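Local structure of phiAB6 tailspike (Unidentified phage, 5JS4) at residues D424-I429 and G450-T455; Y266-L271 and D291-G296. The protein is a trimeric beta-helical phage tailspike that fragments the exopolysaccharide of the host bacterium Acinetobacter baumannii. One frame throughout, in Å; residues are numbered along the deposited sequence.

Contact 1 (D424-I429 and G450-T455)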
# COMPACT_ATOMS: atom_id res chain seq x y z
N ASP A 424 -25.58 -15.22 -1.72
CA ASP A 424 -26.11 -16.08 -0.65
C ASP A 424 -25.00 -16.75 0.16
O ASP A 424 -25.25 -17.26 1.25
CB ASP A 424 -27.00 -17.18 -1.22
CG ASP A 424 -28.17 -16.64 -2.01
OD1 ASP A 424 -28.83 -15.68 -1.53
OD2 ASP A 424 -28.44 -17.17 -3.11
N GLY A 425 -23.78 -16.77 -0.38
CA GLY A 425 -22.65 -17.41 0.27
C GLY A 425 -21.51 -16.43 0.50
O GLY A 425 -21.72 -15.32 0.99
N HIS A 426 -20.30 -16.86 0.14
CA HIS A 426 -19.09 -16.06 0.34
C HIS A 426 -18.71 -15.26 -0.90
O HIS A 426 -19.18 -15.53 -2.00
CB HIS A 426 -17.92 -16.96 0.73
CG HIS A 426 -17.96 -17.43 2.15
ND1 HIS A 426 -18.87 -18.35 2.61
CD2 HIS A 426 -17.18 -17.10 3.21
CE1 HIS A 426 -18.66 -18.57 3.90
NE2 HIS A 426 -17.64 -17.82 4.28
N ALA A 427 -17.83 -14.28 -0.71
CA ALA A 427 -17.20 -13.60 -1.83
C ALA A 427 -16.21 -14.55 -2.50
O ALA A 427 -16.29 -14.80 -3.70
CB ALA A 427 -16.49 -12.34 -1.36
N MET A 428 -15.28 -15.08 -1.70
CA MET A 428 -14.25 -16.00 -2.19
C MET A 428 -14.08 -17.17 -1.23
O MET A 428 -14.04 -16.98 -0.02
CB MET A 428 -12.91 -15.28 -2.33
CG MET A 428 -12.95 -14.06 -3.23
SD MET A 428 -11.34 -13.29 -3.43
CE MET A 428 -10.48 -14.50 -4.42
N ILE A 429 -13.97 -18.38 -1.79
CA ILE A 429 -13.69 -19.58 -1.01
C ILE A 429 -12.47 -20.29 -1.58
O ILE A 429 -12.47 -20.72 -2.74
CB ILE A 429 -14.88 -20.56 -1.01
CG1 ILE A 429 -16.12 -19.90 -0.40
CG2 ILE A 429 -14.52 -21.83 -0.24
CD1 ILE A 429 -17.39 -20.71 -0.55
N GLY A 450 -17.18 -13.37 3.63
CA GLY A 450 -16.15 -12.61 2.93
C GLY A 450 -15.21 -13.53 2.18
O GLY A 450 -15.65 -14.30 1.32
N ILE A 451 -13.92 -13.44 2.50
CA ILE A 451 -12.91 -14.34 1.97
C ILE A 451 -12.66 -15.44 3.00
O ILE A 451 -12.32 -15.15 4.15
CB ILE A 451 -11.59 -13.60 1.68
CG1 ILE A 451 -11.80 -12.60 0.54
CG2 ILE A 451 -10.48 -14.58 1.32
CD1 ILE A 451 -10.74 -11.53 0.45
N LYS A 452 -12.83 -16.69 2.57
CA LYS A 452 -12.59 -17.85 3.43
C LYS A 452 -11.46 -18.68 2.84
O LYS A 452 -11.40 -18.90 1.63
CB LYS A 452 -13.86 -18.68 3.56
CG LYS A 452 -13.74 -19.86 4.51
CD LYS A 452 -15.03 -20.67 4.56
CE LYS A 452 -14.91 -21.85 5.50
NZ LYS A 452 -16.18 -22.61 5.60
N ALA A 453 -10.55 -19.13 3.71
CA ALA A 453 -9.43 -19.98 3.31
C ALA A 453 -8.98 -20.83 4.48
O ALA A 453 -9.26 -20.50 5.63
CB ALA A 453 -8.28 -19.12 2.80
N ARG A 454 -8.29 -21.93 4.19
CA ARG A 454 -7.68 -22.75 5.23
C ARG A 454 -6.43 -22.08 5.80
O ARG A 454 -6.23 -22.06 7.02
CB ARG A 454 -7.31 -24.13 4.68
CG ARG A 454 -6.86 -25.11 5.76
CD ARG A 454 -6.67 -26.50 5.19
NE ARG A 454 -5.53 -26.57 4.29
CZ ARG A 454 -5.17 -27.65 3.59
NH1 ARG A 454 -5.88 -28.78 3.69
NH2 ARG A 454 -4.11 -27.61 2.80
N THR A 455 -5.60 -21.55 4.91
CA THR A 455 -4.35 -20.89 5.27
C THR A 455 -4.22 -19.62 4.46
O THR A 455 -4.47 -19.63 3.25
CB THR A 455 -3.13 -21.78 4.97
OG1 THR A 455 -3.21 -22.98 5.74
CG2 THR A 455 -1.81 -21.07 5.27

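Contact 2 (Y266-L271 and D291-G296)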
# COMPACT_ATOMS: atom_id res chain seq x y z
N TYR A 266 -17.40 -22.39 -33.02
CA TYR A 266 -16.36 -21.37 -32.97
C TYR A 266 -15.08 -21.93 -32.35
O TYR A 266 -13.99 -21.76 -32.89
CB TYR A 266 -16.84 -20.16 -32.16
CG TYR A 266 -15.83 -19.05 -32.08
CD1 TYR A 266 -14.71 -19.15 -31.25
CD2 TYR A 266 -15.98 -17.88 -32.82
CE1 TYR A 266 -13.77 -18.14 -31.19
CE2 TYR A 266 -15.05 -16.86 -32.75
CZ TYR A 266 -13.95 -17.00 -31.93
OH TYR A 266 -13.03 -15.99 -31.86
N CYS A 267 -15.22 -22.58 -31.20
CA CYS A 267 -14.08 -23.10 -30.46
C CYS A 267 -13.41 -24.30 -31.15
O CYS A 267 -12.23 -24.56 -30.94
CB CYS A 267 -14.48 -23.48 -29.04
SG CYS A 267 -15.04 -22.06 -28.06
N ASP A 268 -14.18 -25.01 -31.98
CA ASP A 268 -13.66 -26.15 -32.74
C ASP A 268 -13.06 -25.75 -34.09
O ASP A 268 -12.40 -26.56 -34.75
CB ASP A 268 -14.77 -27.18 -32.98
CG ASP A 268 -15.27 -27.81 -31.69
OD1 ASP A 268 -14.66 -27.62 -30.62
OD2 ASP A 268 -16.29 -28.52 -31.77
N SER A 269 -13.29 -24.50 -34.51
CA SER A 269 -12.88 -24.03 -35.83
C SER A 269 -11.38 -23.81 -35.95
O SER A 269 -10.73 -23.34 -35.01
CB SER A 269 -13.60 -22.72 -36.17
OG SER A 269 -13.10 -22.17 -37.38
N ALA A 270 -10.85 -24.11 -37.13
CA ALA A 270 -9.45 -23.84 -37.47
C ALA A 270 -9.17 -22.36 -37.74
O ALA A 270 -8.01 -21.96 -37.86
CB ALA A 270 -9.06 -24.65 -38.70
N LEU A 271 -10.22 -21.56 -37.86
CA LEU A 271 -10.09 -20.17 -38.31
C LEU A 271 -10.00 -19.17 -37.17
O LEU A 271 -9.60 -18.03 -37.38
CB LEU A 271 -11.29 -19.81 -39.19
CG LEU A 271 -11.52 -20.72 -40.39
CD1 LEU A 271 -12.95 -20.60 -40.88
CD2 LEU A 271 -10.53 -20.41 -41.51
N ASP A 291 -17.37 -26.14 -24.28
CA ASP A 291 -15.96 -26.42 -24.03
C ASP A 291 -15.15 -25.41 -24.84
O ASP A 291 -15.12 -25.48 -26.07
CB ASP A 291 -15.63 -27.86 -24.45
CG ASP A 291 -14.22 -28.28 -24.07
OD1 ASP A 291 -13.37 -27.40 -23.77
OD2 ASP A 291 -13.94 -29.49 -24.08
N LEU A 292 -14.51 -24.47 -24.15
CA LEU A 292 -13.77 -23.40 -24.82
C LEU A 292 -12.49 -23.89 -25.51
O LEU A 292 -11.89 -23.16 -26.29
CB LEU A 292 -13.43 -22.27 -23.83
CG LEU A 292 -14.63 -21.40 -23.42
CD1 LEU A 292 -14.28 -20.56 -22.20
CD2 LEU A 292 -15.10 -20.51 -24.56
N LYS A 293 -12.07 -25.12 -25.21
CA LYS A 293 -10.91 -25.73 -25.85
C LYS A 293 -9.66 -24.86 -25.70
O LYS A 293 -8.85 -24.76 -26.62
CB LYS A 293 -11.17 -26.00 -27.34
CG LYS A 293 -12.41 -26.82 -27.64
CD LYS A 293 -12.27 -28.25 -27.15
CE LYS A 293 -13.38 -29.14 -27.68
NZ LYS A 293 -13.20 -29.51 -29.11
N GLY A 294 -9.51 -24.21 -24.54
CA GLY A 294 -8.34 -23.39 -24.27
C GLY A 294 -8.43 -21.96 -24.77
O GLY A 294 -7.49 -21.18 -24.59
N LYS A 295 -9.54 -21.60 -25.41
CA LYS A 295 -9.74 -20.22 -25.83
C LYS A 295 -10.21 -19.39 -24.65
O LYS A 295 -10.98 -19.85 -23.81
CB LYS A 295 -10.74 -20.13 -26.98
CG LYS A 295 -10.25 -20.83 -28.23
CD LYS A 295 -11.10 -20.50 -29.44
CE LYS A 295 -10.73 -21.38 -30.62
NZ LYS A 295 -9.38 -21.11 -31.17
N GLY A 296 -9.73 -18.16 -24.57
CA GLY A 296 -10.26 -17.20 -23.62
C GLY A 296 -11.60 -16.68 -24.07
O GLY A 296 -12.12 -17.07 -25.12
O HOH W 1 -8.49 -22.21 -34.10

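Contact 1 (D424-I429 and G450-T455)
Backbone hydrogen bonds pair M428 and I429 with I451 and K452 as parallel neighbours on successive coils of the beta-helix. M428 N gives a nearly straight bond to G450 O, 3.1 Å long, and K452 N answers with 2.9 Å to M428 O. The chain turns a corner at A427, whose N also points to G450 O, but weakly, at an angle of 128°. Two C-H contacts fill in between, I451 CA to M428 O and I429 CA to K452 O.

Apolar packing occupies one face of the sheet. M428 and I451 lie side by side, with SD 4.1 Å from I451 CG1, and both side chains meet F439; the unbranched, flexible methionine and the beta-branched isoleucine suit a coil interior lined with such rings.

On the other face H426 meets K452. The lysine sends CG away from its own N (chi1 -176°) and stays extended, which carries it past the imidazole, its CB 3.7 Å from H426 CD2. G450 O lies at the ring edge, in plane. H426 NE2 bonds to E479 OE2, on the coil beyond K452. Straight backbone bonds thus join the two coils, with apolar packing on the M428 and I451 face and K452 methylenes against the imidazole on the other.

Contact 2 (Y266-L271 and D291-G296)
C267 SG lies beside its own N and opposite its carbonyl carbon (chi1 -63°), which lays it against L292 CA, 3.7 Å away. L292 CD2 also touches this sulfur. K293 reaches D268 by folding at chi2 (-67°) and again at chi4, which curls its NZ back to D268 OD1. That salt bridge is 2.8 Å long, and the ammonium meets the oxygen from above the carboxylate plane; the same OD1 also accepts from Q264 NE2.

The small cysteine suits the close approach of the last helical turn to a tight type I' beta turn, L292 to K295. G294 takes backbone angles at which a CB would collide with the carbonyl O of K293, so glycine fits here, and its own O bonds to Y309 OH of the second subunit. An Asx turn steadies the start, K293 N giving 3.0 Å to D291 OD1, which N332 ND2 also holds.

K295 runs its long chain along the C-terminal end of helix 260-268. CD lies 4.0 Å from Y266 CE1, at the ring edge and near its plane, while CE comes 3.5 Å from C267 O. Its NZ is held chiefly by G273 O, with a longer link of 3.3 Å to a water that also lies 2.7 Å from S269 O. The lysine's positive end thus sits just beyond the helix's C-terminal end, where its charge would probably complement the helix dipole, while the salt bridge pins the more exposed flank.

From the N terminus, the chain leaves helix 260-268, runs through strands 275-277 and 282-286, and returns at 291-296, so contact 2 closes a first loop over the entry to the beta-helix. It then winds through further coils before reaching 424-429; one more coil brings 450-455 alongside, and contact 1 closes that circuit. The two loops follow in series, neither nesting nor crossing, with their centres about 32 Å apart. D291, at the end of strand 290-291, belongs to the parallel sheet whose sixth and seventh strands meet in contact 1. Contact 2 therefore ties the end of helix 260-268 to the turn that follows the sheet's first strand, near other subunits, whereas contact 1 joins neighbouring coils within one chain.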